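Putative phosphomannomutase (Thermus thermophilus, PDB 1TUO) probably acts as a magnesium-dependent phosphosugar mutase of the phosphohexose mutase family, moving a phosphate group between positions on a sugar. Local coordinates at residues S177-H182 / E203-P208; P242-A247 / V255-P260. All blocks are in the same frame, centred on the assembly; numbering follows the deposited sequence.

Interaction 1 of 2, residues S177-H182 / E203-P208; sequences SGVLYH and EIPVRP
Leu180, Tyr181 and His182 pair in parallel with Val206, Arg207 and Pro208, joining the outermost strand 206-209 of a five-stranded mixed sheet to its neighbour 180-183. Three backbone hydrogen bonds zip the strands together. Leu180 N gives a nearly straight bond to Pro205 O (3.0 Å), Arg207 N returns one to Leu180 O, and His182 N reaches Arg207 O from above the carbonyl plane.

The side chains of Tyr181 and Arg207 leave the same face, and the arginine chain travels beside the ring in the same direction. With CG beside the backbone N in both residues (chi1 -71° and -64°) and the arginine extended from CG to NE, the aliphatic chain lies along the ring, Arg207 CD coming 3.8 Å from Tyr181 CE2. The guanidinium stands nearly perpendicular to the ring, 85° between planes, and Arg207 NH1 makes a weak, bent bond to Tyr181 OH (3.1 Å). The hydroxyl also hydrogen-bonds to Glu239. Val179 lies across the arginine chain, roughly perpendicular to it, its CG2 packed 3.5 Å from Arg207 CD and lying over one guanidinium face. A leucine in place of Tyr181 would probably leave Glu239 without its hydroxyl partner and the arginine chain freer to swing.

On the other face, Val206 CG1 lies 4.1 Å from His182 CB, while Leu180 CB faces Val206 CG2. Helix 192-199 covers this side, touching His182, Val206 and Pro208. Strand 180-183, helix 192-199 and strand 206-209 thus form a beta-alpha-beta unit, the parallel crossover characteristic of the alpha/beta/alpha domains of phosphohexomutases.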
loop_
_atom_site.group_PDB
_atom_site.type_symbol
_atom_site.label_atom_id
_atom_site.label_comp_id
_atom_site.label_asym_id
_atom_site.label_seq_id
_atom_site.Cartn_x
_atom_site.Cartn_y
_atom_site.Cartn_z
ATOM N N SER A 177 16.666 8.882 18.230
ATOM C CA SER A 177 16.878 8.670 19.657
ATOM C C SER A 177 15.798 7.872 20.379
ATOM O O SER A 177 15.825 7.755 21.605
ATOM C CB SER A 177 17.049 10.028 20.348
ATOM O OG SER A 177 15.938 10.873 20.092
ATOM N N GLY A 178 14.852 7.315 19.634
ATOM C CA GLY A 178 13.802 6.546 20.277
ATOM C C GLY A 178 13.847 5.067 19.953
ATOM O O GLY A 178 14.895 4.512 19.609
ATOM N N VAL A 179 12.692 4.428 20.074
ATOM C CA VAL A 179 12.551 3.013 19.777
ATOM C C VAL A 179 11.455 2.891 18.731
ATOM O O VAL A 179 10.463 3.617 18.781
ATOM C CB VAL A 179 12.133 2.208 21.025
ATOM C CG1 VAL A 179 10.897 2.821 21.645
ATOM C CG2 VAL A 179 11.855 0.766 20.647
ATOM N N LEU A 180 11.644 1.992 17.774
ATOM C CA LEU A 180 10.635 1.792 16.749
ATOM C C LEU A 180 9.903 0.481 17.007
ATOM O O LEU A 180 10.518 -0.580 17.095
ATOM C CB LEU A 180 11.270 1.758 15.355
ATOM C CG LEU A 180 10.300 1.518 14.187
ATOM C CD1 LEU A 180 9.304 2.662 14.092
ATOM C CD2 LEU A 180 11.076 1.388 12.887
ATOM N N TYR A 181 8.588 0.567 17.165
ATOM C CA TYR A 181 7.784 -0.624 17.367
ATOM C C TYR A 181 7.277 -0.993 15.984
ATOM O O TYR A 181 6.852 -0.115 15.223
ATOM C CB TYR A 181 6.598 -0.342 18.297
ATOM C CG TYR A 181 6.990 -0.129 19.742
ATOM C CD1 TYR A 181 7.463 1.104 20.183
ATOM C CD2 TYR A 181 6.903 -1.170 20.663
ATOM C CE1 TYR A 181 7.840 1.297 21.515
ATOM C CE2 TYR A 181 7.277 -0.992 21.997
ATOM C CZ TYR A 181 7.743 0.245 22.414
ATOM O OH TYR A 181 8.106 0.429 23.735
ATOM N N HIS A 182 7.360 -2.276 15.648
ATOM C CA HIS A 182 6.890 -2.743 14.352
ATOM C C HIS A 182 5.878 -3.858 14.522
ATOM O O HIS A 182 6.234 -4.993 14.850
ATOM C CB HIS A 182 8.040 -3.264 13.488
ATOM C CG HIS A 182 7.595 -3.776 12.151
ATOM N ND1 HIS A 182 8.381 -4.588 11.362
ATOM C CD2 HIS A 182 6.442 -3.586 11.464
ATOM C CE1 HIS A 182 7.732 -4.879 10.247
ATOM N NE2 HIS A 182 6.553 -4.282 10.284
ATOM N N GLU A 203 22.307 0.739 14.706
ATOM C CA GLU A 203 21.871 0.232 15.998
ATOM C C GLU A 203 20.601 0.884 16.521
ATOM O O GLU A 203 20.550 1.334 17.666
ATOM C CB GLU A 203 22.997 0.385 17.022
ATOM C CG GLU A 203 24.292 -0.292 16.597
ATOM C CD GLU A 203 24.148 -1.795 16.433
ATOM O OE1 GLU A 203 24.999 -2.396 15.746
ATOM O OE2 GLU A 203 23.196 -2.378 16.999
ATOM N N ILE A 204 19.580 0.946 15.675
ATOM C CA ILE A 204 18.304 1.517 16.076
ATOM C C ILE A 204 17.478 0.343 16.589
ATOM O O ILE A 204 17.283 -0.644 15.882
ATOM C CB ILE A 204 17.577 2.178 14.889
ATOM C CG1 ILE A 204 18.384 3.382 14.394
ATOM C CG2 ILE A 204 16.171 2.603 15.310
ATOM C CD1 ILE A 204 17.756 4.114 13.218
ATOM N N PRO A 205 16.996 0.426 17.834
ATOM C CA PRO A 205 16.200 -0.673 18.385
ATOM C C PRO A 205 14.797 -0.807 17.797
ATOM O O PRO A 205 14.056 0.166 17.705
ATOM C CB PRO A 205 16.178 -0.358 19.879
ATOM C CG PRO A 205 16.188 1.137 19.895
ATOM C CD PRO A 205 17.233 1.464 18.851
ATOM N N VAL A 206 14.445 -2.022 17.396
ATOM C CA VAL A 206 13.124 -2.291 16.850
ATOM C C VAL A 206 12.467 -3.354 17.706
ATOM O O VAL A 206 12.985 -4.465 17.842
ATOM C CB VAL A 206 13.191 -2.786 15.386
ATOM C CG1 VAL A 206 11.827 -3.313 14.946
ATOM C CG2 VAL A 206 13.619 -1.644 14.477
ATOM N N ARG A 207 11.338 -2.997 18.310
ATOM C CA ARG A 207 10.607 -3.926 19.149
ATOM C C ARG A 207 9.418 -4.438 18.348
ATOM O O ARG A 207 8.513 -3.684 18.007
ATOM C CB ARG A 207 10.162 -3.229 20.436
ATOM C CG ARG A 207 11.350 -2.788 21.289
ATOM C CD ARG A 207 10.921 -2.057 22.550
ATOM N NE ARG A 207 12.073 -1.592 23.328
ATOM C CZ ARG A 207 11.980 -0.860 24.433
ATOM N NH1 ARG A 207 10.787 -0.508 24.898
ATOM N NH2 ARG A 207 13.077 -0.463 25.068
ATOM N N PRO A 208 9.420 -5.740 18.037
ATOM C CA PRO A 208 8.362 -6.393 17.265
ATOM C C PRO A 208 7.056 -6.617 18.007
ATOM O O PRO A 208 7.032 -6.839 19.221
ATOM C CB PRO A 208 9.011 -7.708 16.864
ATOM C CG PRO A 208 9.760 -8.058 18.111
ATOM C CD PRO A 208 10.423 -6.728 18.476
#

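Interaction 2 of 2, residues P242-A247 / V255-P260; sequences PSFAVA and VGVVLP
Ala245 and Val258, and likewise Ala247 and Gly256, form hydrogen-bonded pairs between antiparallel strands 244-248 and 255-259, with the non-hydrogen-bonded pair Val246 and Val257 between them. Both alanines use their N-H and their C=O. Ala245 N binds Val258 O at 2.9 Å and Val258 N answers to Ala245 O at 3.1 Å, its donor tilted 31° from the carbonyl plane. Ala247 N approaches Gly256 O at 2.8 Å, whereas Gly256 N meets Ala247 O in the carbonyl plane. Weaker CA-H...O contacts fill in, among them Val255 CA to Ala247 O at 3.2 Å.

Apolar contacts lie on both faces. On the face of Val246 and Val257, Phe244 is the bulkiest group. Its CG sits between the backbone N and the carbonyl carbon (chi1 67°), which carries the ring past Val257, whose CG1 meets it obliquely 4.3 Å from Phe244 CD1. Leu259 turns its CD2 back to within 3.9 Å of Phe244 CB. The opposite face carries Ala245, Ala247 and Val258, with Gly256 adding no side chain; Ala245 CB lies 4.3 Å from Val258 CB, and helix 230-236 packs over this pair through Leu236.

At the open end of the pairing, Pro260 presses its ring on the backbone of Ser243, with Pro260 CG 3.1 Å from Ser243 O. Across strand 244-248, a backbone bond ties Phe244 to Tyr181, and Val257 is linked likewise to Phe265 on the far side of 255-259. The arrangement is a beta hairpin in the interior of a mixed sheet, with helices 230-236 and 348-362 packing against residues of its two strands.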
loop_
_atom_site.group_PDB
_atom_site.type_symbol
_atom_site.label_atom_id
_atom_site.label_comp_id
_atom_site.label_asym_id
_atom_site.label_seq_id
_atom_site.Cartn_x
_atom_site.Cartn_y
_atom_site.Cartn_z
ATOM N N PRO A 242 10.593 10.413 20.990
ATOM C CA PRO A 242 10.078 10.291 19.624
ATOM C C PRO A 242 9.742 8.860 19.205
ATOM O O PRO A 242 9.648 8.567 18.015
ATOM C CB PRO A 242 11.209 10.872 18.795
ATOM C CG PRO A 242 12.409 10.333 19.516
ATOM C CD PRO A 242 12.062 10.552 20.980
ATOM N N SER A 243 9.574 7.969 20.171
ATOM C CA SER A 243 9.250 6.582 19.858
ATOM C C SER A 243 7.867 6.479 19.230
ATOM O O SER A 243 6.973 7.267 19.541
ATOM C CB SER A 243 9.300 5.724 21.122
ATOM O OG SER A 243 10.618 5.680 21.643
ATOM N N PHE A 244 7.698 5.509 18.337
ATOM C CA PHE A 244 6.413 5.313 17.694
ATOM C C PHE A 244 6.330 3.932 17.075
ATOM O O PHE A 244 7.319 3.205 16.999
ATOM C CB PHE A 244 6.157 6.395 16.633
ATOM C CG PHE A 244 7.071 6.328 15.439
ATOM C CD1 PHE A 244 6.630 5.774 14.237
ATOM C CD2 PHE A 244 8.356 6.855 15.498
ATOM C CE1 PHE A 244 7.453 5.750 13.113
ATOM C CE2 PHE A 244 9.187 6.835 14.380
ATOM C CZ PHE A 244 8.737 6.284 13.184
ATOM N N ALA A 245 5.135 3.567 16.643
ATOM C CA ALA A 245 4.950 2.262 16.041
ATOM C C ALA A 245 4.494 2.367 14.604
ATOM O O ALA A 245 3.740 3.269 14.255
ATOM C CB ALA A 245 3.923 1.466 16.838
ATOM N N VAL A 246 4.985 1.453 13.772
ATOM C CA VAL A 246 4.537 1.377 12.389
ATOM C C VAL A 246 3.878 0.013 12.304
ATOM O O VAL A 246 4.401 -0.966 12.837
ATOM C CB VAL A 246 5.689 1.444 11.357
ATOM C CG1 VAL A 246 6.211 2.864 11.267
ATOM C CG2 VAL A 246 6.800 0.481 11.727
ATOM N N ALA A 247 2.712 -0.040 11.674
ATOM C CA ALA A 247 1.996 -1.299 11.516
ATOM C C ALA A 247 1.885 -1.535 10.025
ATOM O O ALA A 247 1.246 -0.756 9.318
ATOM C CB ALA A 247 0.604 -1.198 12.137
ATOM N N VAL A 255 0.964 1.130 5.357
ATOM C CA VAL A 255 1.338 1.243 6.758
ATOM C C VAL A 255 0.386 2.146 7.528
ATOM O O VAL A 255 -0.267 3.025 6.956
ATOM C CB VAL A 255 2.771 1.807 6.937
ATOM C CG1 VAL A 255 3.779 0.891 6.282
ATOM C CG2 VAL A 255 2.858 3.208 6.360
ATOM N N GLY A 256 0.301 1.895 8.829
ATOM C CA GLY A 256 -0.517 2.700 9.713
ATOM C C GLY A 256 0.428 3.087 10.838
ATOM O O GLY A 256 1.392 2.366 11.108
ATOM N N VAL A 257 0.175 4.212 11.494
ATOM C CA VAL A 257 1.059 4.663 12.562
ATOM C C VAL A 257 0.350 4.882 13.900
ATOM O O VAL A 257 -0.774 5.384 13.942
ATOM C CB VAL A 257 1.758 5.985 12.155
ATOM C CG1 VAL A 257 2.546 6.556 13.324
ATOM C CG2 VAL A 257 2.690 5.735 10.970
ATOM N N VAL A 258 1.013 4.503 14.986
ATOM C CA VAL A 258 0.465 4.708 16.327
ATOM C C VAL A 258 1.504 5.469 17.140
ATOM O O VAL A 258 2.666 5.060 17.231
ATOM C CB VAL A 258 0.130 3.383 17.035
ATOM C CG1 VAL A 258 -0.385 3.667 18.450
ATOM C CG2 VAL A 258 -0.932 2.629 16.241
ATOM N N LEU A 259 1.078 6.582 17.726
ATOM C CA LEU A 259 1.978 7.423 18.502
ATOM C C LEU A 259 1.801 7.234 19.999
ATOM O O LEU A 259 0.809 6.662 20.452
ATOM C CB LEU A 259 1.743 8.893 18.138
ATOM C CG LEU A 259 1.874 9.277 16.659
ATOM C CD1 LEU A 259 1.549 10.754 16.492
ATOM C CD2 LEU A 259 3.283 8.980 16.160
ATOM N N PRO A 260 2.781 7.703 20.788
ATOM C CA PRO A 260 2.724 7.590 22.246
ATOM C C PRO A 260 1.378 8.094 22.738
ATOM O O PRO A 260 0.868 9.100 22.242
ATOM C CB PRO A 260 3.880 8.470 22.695
ATOM C CG PRO A 260 4.893 8.219 21.628
ATOM C CD PRO A 260 4.063 8.291 20.360
#

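Overall arrangement
Interactions 1 and 2 are neighbouring joints of one sheet, their centres 10 Å apart, and follow in series along the chain: the beta-alpha-beta unit of interaction 1 is complete before the hairpin of interaction 2 begins. The strands run in the order 206-209, 180-183, 244-248, 255-259, 263-265, so the inner strands of the two contacts lie edge to edge. Tyr181 O meets Val246 N at 2.8 Å, and Val179 N bonds to Ser243 OG. Strands 206-209, 180-183 and 244-248 run parallel, and the direction reverses at 255-259. The four segments supply four of the five strands in the central sheet of alpha/beta/alpha domain II.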